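Local coordinates for N-terminal acetyltransferase-like protein (Chaetomium thermophilum, PDB 5NNP) that probably serves as the helical-repeat auxiliary subunit of an N-terminal acetyltransferase, at residues A129-S134 with A153-L158; Q147-L152 with T170-S175; Y451-N456 with I487-E492; D493-Q498 with A560-N565. One frame throughout, in Å; residues are numbered along the deposited sequence.

From the N terminus, contacts 1 and 2 come first and cross along the chain: 129-134 meets 153-158, and 147-152, lying inside that loop, reaches out to 170-175. Helix 146-159 serves both, so helices 128-141, 146-159 and 162-175 are tied in succession, and the two contacts touch where Leu152 packs on Val132. Contact 3 closes a loop of thirty residues between helices 442-454 and 487-499. Contact 4 opens directly after it on that same helix and closes a longer loop onto helix 554-572. These two follow in series and also touch, with centres about 11 Å apart. The pairs lie on opposite sides of the chain's centre; contacts 1 and 3 are about 44 Å apart between centres.

Contact 1 (A129-S134 with A153-L158); sequences AGYVQS and AIAYHL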
loop_
_atom_site.group_PDB
_atom_site.type_symbol
_atom_site.label_atom_id
_atom_site.label_comp_id
_atom_site.label_asym_id
_atom_site.label_seq_id
_atom_site.Cartn_x
_atom_site.Cartn_y
_atom_site.Cartn_z
ATOM N N ALA A 129 11.958 -22.773 3.200
ATOM C CA ALA A 129 12.434 -24.154 3.036
ATOM C C ALA A 129 11.263 -25.121 3.100
ATOM O O ALA A 129 11.164 -26.046 2.296
ATOM C CB ALA A 129 13.478 -24.509 4.093
ATOM N N GLY A 130 10.362 -24.879 4.051
ATOM C CA GLY A 130 9.142 -25.655 4.160
ATOM C C GLY A 130 8.284 -25.582 2.905
ATOM O O GLY A 130 7.716 -26.573 2.476
ATOM N N TYR A 131 8.213 -24.402 2.305
ATOM C CA TYR A 131 7.299 -24.141 1.201
ATOM C C TYR A 131 7.829 -24.833 -0.034
ATOM O O TYR A 131 7.077 -25.396 -0.829
ATOM C CB TYR A 131 7.158 -22.629 0.964
ATOM C CG TYR A 131 6.114 -22.254 -0.048
ATOM C CD1 TYR A 131 4.825 -22.734 0.060
ATOM C CD2 TYR A 131 6.409 -21.401 -1.100
ATOM C CE1 TYR A 131 3.859 -22.395 -0.848
ATOM C CE2 TYR A 131 5.442 -21.050 -2.026
ATOM C CZ TYR A 131 4.166 -21.556 -1.891
ATOM O OH TYR A 131 3.183 -21.234 -2.794
ATOM N N VAL A 132 9.142 -24.788 -0.183
ATOM C CA VAL A 132 9.792 -25.500 -1.258
ATOM C C VAL A 132 9.498 -27.000 -1.178
ATOM O O VAL A 132 9.051 -27.607 -2.150
ATOM C CB VAL A 132 11.311 -25.275 -1.230
ATOM C CG1 VAL A 132 12.039 -26.319 -2.093
ATOM C CG2 VAL A 132 11.635 -23.864 -1.672
ATOM N N GLN A 133 9.757 -27.601 -0.026
ATOM C CA GLN A 133 9.461 -29.015 0.144
ATOM C C GLN A 133 8.003 -29.335 -0.207
ATOM O O GLN A 133 7.714 -30.295 -0.933
ATOM C CB GLN A 133 9.762 -29.444 1.575
ATOM C CG GLN A 133 9.780 -30.945 1.771
ATOM C CD GLN A 133 10.057 -31.330 3.213
ATOM O OE1 GLN A 133 10.470 -30.496 4.022
ATOM N NE2 GLN A 133 9.825 -32.595 3.543
ATOM N N SER A 134 7.085 -28.517 0.301
ATOM C CA SER A 134 5.669 -28.706 0.022
ATOM C C SER A 134 5.353 -28.704 -1.478
ATOM O O SER A 134 4.659 -29.586 -1.978
ATOM C CB SER A 134 4.851 -27.625 0.721
ATOM O OG SER A 134 4.733 -27.926 2.090
ATOM N N ALA A 153 8.838 -23.075 -8.771
ATOM C CA ALA A 153 9.751 -22.008 -9.183
ATOM C C ALA A 153 9.637 -20.763 -8.273
ATOM O O ALA A 153 10.651 -20.187 -7.863
ATOM C CB ALA A 153 9.499 -21.633 -10.613
ATOM N N ILE A 154 8.405 -20.374 -7.936
ATOM C CA ILE A 154 8.191 -19.244 -7.035
ATOM C C ILE A 154 8.806 -19.494 -5.647
ATOM O O ILE A 154 9.467 -18.610 -5.088
ATOM C CB ILE A 154 6.690 -18.924 -6.882
ATOM C CG1 ILE A 154 6.141 -18.324 -8.177
ATOM C CG2 ILE A 154 6.452 -17.974 -5.737
ATOM C CD1 ILE A 154 4.674 -18.578 -8.379
ATOM N N ALA A 155 8.610 -20.696 -5.104
ATOM C CA ALA A 155 9.147 -21.028 -3.785
ATOM C C ALA A 155 10.662 -20.921 -3.777
ATOM O O ALA A 155 11.256 -20.380 -2.831
ATOM C CB ALA A 155 8.729 -22.407 -3.369
ATOM N N TYR A 156 11.288 -21.443 -4.831
ATOM C CA TYR A 156 12.740 -21.351 -4.961
ATOM C C TYR A 156 13.183 -19.893 -5.060
ATOM O O TYR A 156 14.127 -19.471 -4.396
ATOM C CB TYR A 156 13.220 -22.110 -6.195
ATOM C CG TYR A 156 13.453 -23.583 -5.991
ATOM C CD1 TYR A 156 14.115 -24.058 -4.868
ATOM C CD2 TYR A 156 13.037 -24.500 -6.942
ATOM C CE1 TYR A 156 14.344 -25.426 -4.701
ATOM C CE2 TYR A 156 13.246 -25.841 -6.781
ATOM C CZ TYR A 156 13.896 -26.306 -5.669
ATOM O OH TYR A 156 14.081 -27.659 -5.547
ATOM N N HIS A 157 12.482 -19.144 -5.906
ATOM C CA HIS A 157 12.723 -17.722 -6.139
ATOM C C HIS A 157 12.667 -16.895 -4.854
ATOM O O HIS A 157 13.581 -16.117 -4.561
ATOM C CB HIS A 157 11.698 -17.201 -7.145
ATOM C CG HIS A 157 11.978 -15.813 -7.624
ATOM N ND1 HIS A 157 11.040 -15.063 -8.300
ATOM C CD2 HIS A 157 13.079 -15.037 -7.516
ATOM C CE1 HIS A 157 11.556 -13.879 -8.589
ATOM N NE2 HIS A 157 12.789 -13.836 -8.125
ATOM N N LEU A 158 11.597 -17.073 -4.084
ATOM C CA LEU A 158 11.429 -16.317 -2.852
ATOM C C LEU A 158 12.435 -16.777 -1.804
ATOM O O LEU A 158 12.747 -16.025 -0.879
ATOM C CB LEU A 158 10.004 -16.452 -2.317
ATOM C CG LEU A 158 8.888 -15.838 -3.180
ATOM C CD1 LEU A 158 7.519 -16.017 -2.509
ATOM C CD2 LEU A 158 9.177 -14.363 -3.465
#
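Ala155 meets both Tyr131 and Val132 where helices 128-141 and 146-159 lie side by side as an antiparallel hairpin, the basic unit of an alpha-solenoid of the TPR kind. The axes of the two short segments come within 8.7 Å at 161°, and a small residue sits where the backbones are nearest. Walking along 153-158, Ile154 packs against helix 537-547 and Tyr193, and the contact begins in earnest at Ala155. Its CB lies 3.4 Å from Tyr131 CD2 and 3.7 Å from Val132 CG2, a methyl shared by a ring and a branch of valine. The tyrosine ring reaches it obliquely, its CG anti to the backbone N (chi1 -173°), while its hydroxyl bonds to Arg135 one turn further along its own helix. Taking away the ring and hydroxyl of Tyr131 with an alanine would probably open a gap beside the Ala155 methyl and set the Arg135 side chain free to turn. The next residue, Tyr156, swings its ring back toward the first helix, and the side chain crosses that of Val132 at about a right angle. Of the two valine branches, CG2 points mainly to Ala155, while CG1 sits 3.6 Å from Tyr156 CE1.

Contact 2 (Q147-L152 with T170-S175); sequences QNWTAL and TTYEKS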
loop_
_atom_site.group_PDB
_atom_site.type_symbol
_atom_site.label_atom_id
_atom_site.label_comp_id
_atom_site.label_asym_id
_atom_site.label_seq_id
_atom_site.Cartn_x
_atom_site.Cartn_y
_atom_site.Cartn_z
ATOM N N GLN A 147 0.523 -25.049 -13.098
ATOM C CA GLN A 147 0.578 -24.262 -11.852
ATOM C C GLN A 147 1.581 -24.789 -10.863
ATOM O O GLN A 147 2.268 -24.027 -10.194
ATOM C CB GLN A 147 -0.759 -24.246 -11.133
ATOM C CG GLN A 147 -1.883 -23.575 -11.831
ATOM C CD GLN A 147 -3.162 -23.738 -11.046
ATOM O OE1 GLN A 147 -3.129 -24.002 -9.842
ATOM N NE2 GLN A 147 -4.296 -23.608 -11.726
ATOM N N ASN A 148 1.631 -26.103 -10.733
ATOM C CA ASN A 148 2.519 -26.713 -9.757
ATOM C C ASN A 148 3.986 -26.552 -10.103
ATOM O O ASN A 148 4.807 -26.592 -9.202
ATOM C CB ASN A 148 2.190 -28.191 -9.586
ATOM C CG ASN A 148 0.805 -28.402 -9.022
ATOM O OD1 ASN A 148 0.333 -27.600 -8.224
ATOM N ND2 ASN A 148 0.143 -29.479 -9.440
ATOM N N TRP A 149 4.325 -26.366 -11.384
ATOM C CA TRP A 149 5.729 -26.113 -11.755
ATOM C C TRP A 149 6.099 -24.686 -11.389
ATOM O O TRP A 149 7.125 -24.434 -10.738
ATOM C CB TRP A 149 5.988 -26.354 -13.238
ATOM C CG TRP A 149 5.886 -27.791 -13.612
ATOM C CD1 TRP A 149 4.746 -28.469 -13.925
ATOM C CD2 TRP A 149 6.962 -28.740 -13.728
ATOM N NE1 TRP A 149 5.037 -29.772 -14.209
ATOM C CE2 TRP A 149 6.388 -29.972 -14.095
ATOM C CE3 TRP A 149 8.356 -28.672 -13.541
ATOM C CZ2 TRP A 149 7.152 -31.131 -14.282
ATOM C CZ3 TRP A 149 9.113 -29.819 -13.722
ATOM C CH2 TRP A 149 8.507 -31.034 -14.090
ATOM N N THR A 150 5.243 -23.761 -11.814
ATOM C CA THR A 150 5.403 -22.338 -11.514
ATOM C C THR A 150 5.509 -22.067 -10.011
ATOM O O THR A 150 6.377 -21.318 -9.574
ATOM C CB THR A 150 4.239 -21.543 -12.085
ATOM O OG1 THR A 150 4.186 -21.783 -13.485
ATOM C CG2 THR A 150 4.402 -20.035 -11.813
ATOM N N ALA A 151 4.629 -22.700 -9.235
ATOM C CA ALA A 151 4.646 -22.599 -7.779
ATOM C C ALA A 151 5.985 -23.026 -7.172
ATOM O O ALA A 151 6.503 -22.343 -6.292
ATOM C CB ALA A 151 3.518 -23.428 -7.186
ATOM N N LEU A 152 6.545 -24.148 -7.644
ATOM C CA LEU A 152 7.840 -24.602 -7.143
ATOM C C LEU A 152 8.936 -23.631 -7.566
ATOM O O LEU A 152 9.854 -23.376 -6.795
ATOM C CB LEU A 152 8.185 -26.023 -7.616
ATOM C CG LEU A 152 9.621 -26.478 -7.244
ATOM C CD1 LEU A 152 9.865 -26.531 -5.718
ATOM C CD2 LEU A 152 10.030 -27.784 -7.904
ATOM N N THR A 170 12.377 -23.483 -16.919
ATOM C CA THR A 170 12.843 -23.947 -18.207
ATOM C C THR A 170 12.522 -25.426 -18.410
ATOM O O THR A 170 12.260 -25.863 -19.537
ATOM C CB THR A 170 14.353 -23.748 -18.379
ATOM O OG1 THR A 170 14.678 -22.354 -18.283
ATOM C CG2 THR A 170 14.801 -24.302 -19.742
ATOM N N THR A 171 12.541 -26.205 -17.331
ATOM C CA THR A 171 12.258 -27.634 -17.455
ATOM C C THR A 171 10.842 -27.830 -17.975
ATOM O O THR A 171 10.616 -28.647 -18.873
ATOM C CB THR A 171 12.448 -28.384 -16.121
ATOM O OG1 THR A 171 13.839 -28.378 -15.781
ATOM C CG2 THR A 171 11.992 -29.832 -16.236
ATOM N N TYR A 172 9.901 -27.049 -17.445
ATOM C CA TYR A 172 8.530 -27.112 -17.932
ATOM C C TYR A 172 8.451 -26.793 -19.421
ATOM O O TYR A 172 7.901 -27.578 -20.198
ATOM C CB TYR A 172 7.594 -26.170 -17.168
ATOM C CG TYR A 172 6.197 -26.354 -17.679
ATOM C CD1 TYR A 172 5.416 -27.392 -17.214
ATOM C CD2 TYR A 172 5.692 -25.561 -18.699
ATOM C CE1 TYR A 172 4.158 -27.614 -17.710
ATOM C CE2 TYR A 172 4.427 -25.776 -19.204
ATOM C CZ TYR A 172 3.666 -26.807 -18.702
ATOM O OH TYR A 172 2.403 -27.051 -19.185
ATOM N N GLU A 173 9.004 -25.648 -19.812
ATOM C CA GLU A 173 8.990 -25.227 -21.209
ATOM C C GLU A 173 9.549 -26.290 -22.137
ATOM O O GLU A 173 9.121 -26.432 -23.279
ATOM C CB GLU A 173 9.794 -23.947 -21.402
ATOM C CG GLU A 173 9.233 -22.709 -20.730
ATOM C CD GLU A 173 10.071 -21.487 -21.038
ATOM O OE1 GLU A 173 10.258 -20.635 -20.146
ATOM O OE2 GLU A 173 10.554 -21.382 -22.182
ATOM N N LYS A 174 10.519 -27.041 -21.643
ATOM C CA LYS A 174 11.159 -28.054 -22.463
ATOM C C LYS A 174 10.278 -29.292 -22.606
ATOM O O LYS A 174 10.517 -30.117 -23.492
ATOM C CB LYS A 174 12.531 -28.426 -21.883
ATOM C CG LYS A 174 13.661 -27.463 -22.261
ATOM C CD LYS A 174 15.016 -28.009 -21.813
ATOM C CE LYS A 174 16.145 -26.998 -22.023
ATOM N NZ LYS A 174 17.430 -27.577 -21.512
ATOM N N SER A 175 9.258 -29.432 -21.752
ATOM C CA SER A 175 8.352 -30.572 -21.922
ATOM C C SER A 175 7.305 -30.317 -23.008
ATOM O O SER A 175 6.723 -31.258 -23.552
ATOM C CB SER A 175 7.661 -30.936 -20.614
ATOM O OG SER A 175 6.995 -29.821 -20.058
#
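Trp149 turns one face of its indole to Tyr172, whose CD1 stands over it toward the rim. The closest atoms are Trp149 CD1 and Tyr172 CD1, 3.5 Å apart. This is an oblique aromatic pair: the planes are inclined at 56°, and the centroids of the five-membered ring and the tyrosine ring are 5.0 Å apart. Tyr172 CD1 thus faces the pyrrole part of the indole, Trp149 CG being 3.7 Å from Tyr172 CD1. At the far end of the same indole, Trp149 CZ3 meets the methyl CG2 of Thr171 at 3.8 Å. That methyl lies anti to the threonine's backbone N, and its hydroxyl partner OG1 is taken by the carbonyl of His167 in the same helix, which fixes the methyl on the tryptophan side. The indole is itself held in rotation by its NE1, bonded to the carbonyl oxygen of Pro143, and it also touches Leu139 and Ile168. An alanine at Trp149 removes the indole and its N-H, which would probably uncover the Tyr172 ring and the Thr171 methyl and leave the Pro143 carbonyl oxygen short of a partner. The contact is a shallow one at the surface, joining helices 146-159 and 162-175 across a short connection, the arrangement of successive antiparallel helices that stack into an alpha-solenoid of the TPR type.

Contact 3 (Y451-N456 with I487-E492); sequences YQLRNN and IWFLTE
Leu453 and Glu492 bring the two backbones closest, CA to CA 6.7 Å, where the last turn of helix 442-454 meets the opening turns of helix 487-499 in the superhelix of the auxiliary-subunit family. That last turn closes in a Schellman motif: Asn456, with positive phi (58°), is its C-prime residue, Asn456 N bonds to Leu453 O, and Glu457 N reaches back to Gln452 O. Arg499 of helix 487-499 hydrogen-bonds to Leu453 O and Asn456 OD1 at this end. Between the helices, Leu453 offers its CD1 branch to two residues one turn apart, meeting Phe489 CE1 at 3.6 Å and Glu492 CB at 3.7 Å. The leucine crosses the phenylalanine side chain at about a right angle. Beside this apolar patch lies a salt bridge. Both side chains bend at chi2, and the folded Arg454 meets Glu492 side-on with two nitrogens, one to each oxygen on its syn side. The acceptors lie in the guanidinium plane, though the carboxylate is turned 33° out of it. Glu492 is buried, and its OE1 takes a second salt bridge from Arg558; two positive partners probably keep it ionised. Arg454 NH1 points on to a bound glycerol, while its NE reaches Glu492 OE2 at 3.2 Å and its NH2 reaches Glu492 OE1 at 3.1 Å.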
loop_
_atom_site.group_PDB
_atom_site.type_symbol
_atom_site.label_atom_id
_atom_site.label_comp_id
_atom_site.label_asym_id
_atom_site.label_seq_id
_atom_site.Cartn_x
_atom_site.Cartn_y
_atom_site.Cartn_z
ATOM N N TYR A 451 -10.578 19.419 9.767
ATOM C CA TYR A 451 -10.462 20.719 10.420
ATOM C C TYR A 451 -11.230 20.782 11.749
ATOM O O TYR A 451 -10.771 21.385 12.713
ATOM C CB TYR A 451 -10.916 21.825 9.467
ATOM C CG TYR A 451 -9.774 22.301 8.603
ATOM C CD1 TYR A 451 -8.951 21.390 7.963
ATOM C CD2 TYR A 451 -9.493 23.654 8.456
ATOM C CE1 TYR A 451 -7.890 21.803 7.194
ATOM C CE2 TYR A 451 -8.429 24.078 7.679
ATOM C CZ TYR A 451 -7.630 23.146 7.058
ATOM O OH TYR A 451 -6.566 23.555 6.289
ATOM N N GLN A 452 -12.375 20.127 11.815
ATOM C CA GLN A 452 -13.128 20.090 13.053
ATOM C C GLN A 452 -12.393 19.279 14.125
ATOM O O GLN A 452 -12.332 19.695 15.294
ATOM C CB GLN A 452 -14.533 19.548 12.783
ATOM C CG GLN A 452 -15.391 20.547 11.990
ATOM C CD GLN A 452 -16.658 19.946 11.398
ATOM O OE1 GLN A 452 -16.845 18.727 11.406
ATOM N NE2 GLN A 452 -17.539 20.806 10.878
ATOM N N LEU A 453 -11.817 18.142 13.730
ATOM C CA LEU A 453 -10.971 17.368 14.637
ATOM C C LEU A 453 -9.737 18.166 15.061
ATOM O O LEU A 453 -9.312 18.099 16.208
ATOM C CB LEU A 453 -10.544 16.047 13.995
ATOM C CG LEU A 453 -11.663 15.055 13.685
ATOM C CD1 LEU A 453 -11.103 13.877 12.935
ATOM C CD2 LEU A 453 -12.337 14.588 14.956
ATOM N N ARG A 454 -9.156 18.911 14.131
ATOM C CA ARG A 454 -8.049 19.797 14.472
ATOM C C ARG A 454 -8.486 20.848 15.493
ATOM O O ARG A 454 -7.664 21.343 16.261
ATOM C CB ARG A 454 -7.488 20.477 13.220
ATOM C CG ARG A 454 -6.730 19.546 12.306
ATOM C CD ARG A 454 -5.581 18.891 13.042
ATOM N NE ARG A 454 -4.855 17.933 12.212
ATOM C CZ ARG A 454 -3.863 18.247 11.384
ATOM N NH1 ARG A 454 -3.481 19.504 11.245
ATOM N NH2 ARG A 454 -3.253 17.298 10.687
ATOM N N ASN A 455 -9.777 21.178 15.499
ATOM C CA ASN A 455 -10.345 22.080 16.499
ATOM C C ASN A 455 -10.945 21.318 17.689
ATOM O O ASN A 455 -11.704 21.863 18.475
ATOM C CB ASN A 455 -11.403 22.971 15.863
ATOM C CG ASN A 455 -11.793 24.132 16.743
ATOM O OD1 ASN A 455 -10.976 24.666 17.477
ATOM N ND2 ASN A 455 -13.044 24.537 16.660
ATOM N N ASN A 456 -10.576 20.049 17.796
ATOM C CA ASN A 456 -11.024 19.166 18.851
ATOM C C ASN A 456 -12.527 18.997 18.944
ATOM O O ASN A 456 -13.035 18.750 20.031
ATOM C CB ASN A 456 -10.490 19.634 20.198
ATOM C CG ASN A 456 -9.002 19.430 20.330
ATOM O OD1 ASN A 456 -8.380 18.793 19.486
ATOM N ND2 ASN A 456 -8.419 19.968 21.398
ATOM N N ILE A 487 -7.946 4.920 7.920
ATOM C CA ILE A 487 -6.864 5.208 8.861
ATOM C C ILE A 487 -6.648 6.713 9.144
ATOM O O ILE A 487 -6.303 7.091 10.259
ATOM C CB ILE A 487 -5.532 4.587 8.359
ATOM C CG1 ILE A 487 -5.639 3.056 8.355
ATOM C CG2 ILE A 487 -4.347 5.019 9.233
ATOM C CD1 ILE A 487 -4.446 2.344 7.757
ATOM N N TRP A 488 -6.833 7.570 8.149
ATOM C CA TRP A 488 -6.625 8.995 8.383
ATOM C C TRP A 488 -7.608 9.466 9.453
ATOM O O TRP A 488 -7.212 10.124 10.428
ATOM C CB TRP A 488 -6.753 9.827 7.092
ATOM C CG TRP A 488 -8.156 10.225 6.679
ATOM C CD1 TRP A 488 -8.928 9.631 5.717
ATOM C CD2 TRP A 488 -8.946 11.311 7.207
ATOM N NE1 TRP A 488 -10.143 10.269 5.623
ATOM C CE2 TRP A 488 -10.180 11.298 6.521
ATOM C CE3 TRP A 488 -8.733 12.276 8.199
ATOM C CZ2 TRP A 488 -11.186 12.224 6.787
ATOM C CZ3 TRP A 488 -9.742 13.197 8.461
ATOM C CH2 TRP A 488 -10.949 13.162 7.758
ATOM N N PHE A 489 -8.872 9.087 9.315
ATOM C CA PHE A 489 -9.851 9.588 10.259
ATOM C C PHE A 489 -9.621 8.985 11.638
ATOM O O PHE A 489 -9.675 9.691 12.638
ATOM C CB PHE A 489 -11.285 9.311 9.814
ATOM C CG PHE A 489 -12.295 9.778 10.812
ATOM C CD1 PHE A 489 -12.649 11.117 10.879
ATOM C CD2 PHE A 489 -12.859 8.900 11.718
ATOM C CE1 PHE A 489 -13.557 11.560 11.796
ATOM C CE2 PHE A 489 -13.778 9.353 12.655
ATOM C CZ PHE A 489 -14.122 10.686 12.688
ATOM N N LEU A 490 -9.375 7.676 11.683
ATOM C CA LEU A 490 -9.135 6.991 12.951
ATOM C C LEU A 490 -7.957 7.624 13.694
ATOM O O LEU A 490 -8.038 7.863 14.900
ATOM C CB LEU A 490 -8.889 5.499 12.730
ATOM C CG LEU A 490 -10.078 4.634 12.282
ATOM C CD1 LEU A 490 -9.639 3.197 12.015
ATOM C CD2 LEU A 490 -11.193 4.652 13.293
ATOM N N THR A 491 -6.878 7.923 12.974
ATOM C CA THR A 491 -5.704 8.526 13.606
ATOM C C THR A 491 -6.018 9.932 14.119
ATOM O O THR A 491 -5.734 10.254 15.275
ATOM C CB THR A 491 -4.506 8.596 12.646
ATOM O OG1 THR A 491 -4.276 7.309 12.068
ATOM C CG2 THR A 491 -3.259 9.023 13.390
ATOM N N GLU A 492 -6.603 10.760 13.254
ATOM C CA GLU A 492 -6.996 12.119 13.624
ATOM C C GLU A 492 -7.962 12.136 14.805
ATOM O O GLU A 492 -7.827 12.932 15.729
ATOM C CB GLU A 492 -7.634 12.820 12.425
ATOM C CG GLU A 492 -6.636 13.282 11.382
ATOM C CD GLU A 492 -5.747 14.390 11.891
ATOM O OE1 GLU A 492 -4.672 14.603 11.313
ATOM O OE2 GLU A 492 -6.127 15.072 12.869
#

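Contact 4 (D493-Q498 with A560-N565); sequences DGEAWQ and ALDAVN
Asp562 has the largest share of this contact, facing Glu495 and, more loosely, Gln498 of the other helix. Helices 487-499 and 554-572 run in broadly the same direction here, and Glu495 and Asp562 bring their CA atoms to 7.6 Å. The two acids meet through their carboxylates. Glu495 stretches out beyond CG (chi2 -180°), and the side chains cross at about a right angle with their carboxylate planes 62° apart. Glu495 OE2 is modelled 2.6 Å from Asp562 OD2, a length that is doubtful at this resolution. Two acids this near would probably have shifted ionisation, and Arg558, one turn before Asp562 on the same helix, is likely to ease the crowding of negative charge: it forms a salt bridge with Glu495 OE1 and another with Glu492. Gln498, one turn along from Glu495, directs its side chain at the backbone of the opposing helix without bonding there; Gln498 OE1 stays 4.5 Å from Asp562 O and accepts a hydrogen bond from Tyr510. Tyr510 also packs against both acids, so helix 503-523 borders the place where they meet. On its other flank, helix 554-572 sets Ala560, Ala563 and Val564 against helices 654-668 and 673-685. The whole is a polar, surface-lying contact between helices that are not consecutive in the chain, the side-by-side pairing of helices from different parts of an alpha-solenoid.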
loop_
_atom_site.group_PDB
_atom_site.type_symbol
_atom_site.label_atom_id
_atom_site.label_comp_id
_atom_site.label_asym_id
_atom_site.label_seq_id
_atom_site.Cartn_x
_atom_site.Cartn_y
_atom_site.Cartn_z
ATOM N N ASP A 493 -8.948 11.249 14.767
ATOM C CA ASP A 493 -9.917 11.138 15.847
ATOM C C ASP A 493 -9.225 10.807 17.167
ATOM O O ASP A 493 -9.593 11.330 18.216
ATOM C CB ASP A 493 -10.963 10.075 15.521
ATOM C CG ASP A 493 -12.162 10.127 16.449
ATOM O OD1 ASP A 493 -12.628 11.239 16.774
ATOM O OD2 ASP A 493 -12.650 9.049 16.849
ATOM N N GLY A 494 -8.227 9.934 17.105
ATOM C CA GLY A 494 -7.496 9.529 18.289
ATOM C C GLY A 494 -6.695 10.673 18.877
ATOM O O GLY A 494 -6.775 10.943 20.076
ATOM N N GLU A 495 -5.930 11.352 18.029
ATOM C CA GLU A 495 -5.102 12.459 18.465
ATOM C C GLU A 495 -5.963 13.556 19.091
ATOM O O GLU A 495 -5.587 14.152 20.109
ATOM C CB GLU A 495 -4.271 12.989 17.293
ATOM C CG GLU A 495 -3.282 11.955 16.764
ATOM C CD GLU A 495 -2.430 12.444 15.607
ATOM O OE1 GLU A 495 -2.693 13.531 15.056
ATOM O OE2 GLU A 495 -1.476 11.734 15.247
ATOM N N ALA A 496 -7.132 13.795 18.507
ATOM C CA ALA A 496 -8.088 14.751 19.069
ATOM C C ALA A 496 -8.582 14.351 20.470
ATOM O O ALA A 496 -8.590 15.168 21.396
ATOM C CB ALA A 496 -9.261 14.911 18.135
ATOM N N TRP A 497 -9.019 13.100 20.608
ATOM C CA TRP A 497 -9.464 12.572 21.893
ATOM C C TRP A 497 -8.345 12.626 22.928
ATOM O O TRP A 497 -8.588 12.893 24.109
ATOM C CB TRP A 497 -9.969 11.129 21.750
ATOM C CG TRP A 497 -11.370 11.041 21.243
ATOM C CD1 TRP A 497 -11.796 10.407 20.111
ATOM C CD2 TRP A 497 -12.539 11.622 21.843
ATOM N NE1 TRP A 497 -13.159 10.557 19.971
ATOM C CE2 TRP A 497 -13.635 11.295 21.020
ATOM C CE3 TRP A 497 -12.763 12.377 22.996
ATOM C CZ2 TRP A 497 -14.938 11.704 21.317
ATOM C CZ3 TRP A 497 -14.061 12.785 23.288
ATOM C CH2 TRP A 497 -15.130 12.451 22.452
ATOM N N GLN A 498 -7.119 12.362 22.485
ATOM C CA GLN A 498 -5.973 12.434 23.377
ATOM C C GLN A 498 -5.801 13.863 23.858
ATOM O O GLN A 498 -5.563 14.086 25.036
ATOM C CB GLN A 498 -4.708 11.942 22.681
ATOM C CG GLN A 498 -3.498 11.820 23.570
ATOM C CD GLN A 498 -2.369 11.064 22.886
ATOM O OE1 GLN A 498 -2.600 10.199 22.031
ATOM N NE2 GLN A 498 -1.140 11.396 23.245
ATOM N N ALA A 560 1.134 4.434 15.496
ATOM C CA ALA A 560 1.928 3.623 16.417
ATOM C C ALA A 560 2.796 4.488 17.322
ATOM O O ALA A 560 2.958 4.196 18.508
ATOM C CB ALA A 560 2.793 2.635 15.657
ATOM N N LEU A 561 3.354 5.559 16.775
ATOM C CA LEU A 561 4.146 6.450 17.609
ATOM C C LEU A 561 3.241 7.210 18.586
ATOM O O LEU A 561 3.666 7.551 19.682
ATOM C CB LEU A 561 4.959 7.415 16.753
ATOM C CG LEU A 561 5.795 8.439 17.521
ATOM C CD1 LEU A 561 6.763 7.796 18.515
ATOM C CD2 LEU A 561 6.555 9.283 16.533
ATOM N N ASP A 562 1.992 7.458 18.194
ATOM C CA ASP A 562 1.016 8.044 19.116
ATOM C C ASP A 562 0.786 7.127 20.318
ATOM O O ASP A 562 0.936 7.547 21.459
ATOM C CB ASP A 562 -0.329 8.323 18.431
ATOM C CG ASP A 562 -0.242 9.383 17.336
ATOM O OD1 ASP A 562 0.775 10.102 17.224
ATOM O OD2 ASP A 562 -1.218 9.504 16.574
ATOM N N ALA A 563 0.401 5.880 20.058
ATOM C CA ALA A 563 0.237 4.881 21.123
ATOM C C ALA A 563 1.429 4.852 22.100
ATOM O O ALA A 563 1.245 4.888 23.309
ATOM C CB ALA A 563 0.023 3.482 20.522
ATOM N N VAL A 564 2.646 4.789 21.571
ATOM C CA VAL A 564 3.823 4.636 22.416
ATOM C C VAL A 564 4.009 5.868 23.301
ATOM O O VAL A 564 4.274 5.748 24.498
ATOM C CB VAL A 564 5.092 4.369 21.570
ATOM C CG1 VAL A 564 6.347 4.598 22.388
ATOM C CG2 VAL A 564 5.062 2.938 21.010
ATOM N N ASN A 565 3.842 7.048 22.715
ATOM C CA ASN A 565 3.872 8.291 23.475
ATOM C C ASN A 565 2.776 8.396 24.549
ATOM O O ASN A 565 3.009 8.939 25.633
ATOM C CB ASN A 565 3.771 9.481 22.520
ATOM C CG ASN A 565 5.079 9.768 21.815
ATOM O OD1 ASN A 565 6.162 9.428 22.312
ATOM N ND2 ASN A 565 4.993 10.407 20.655
#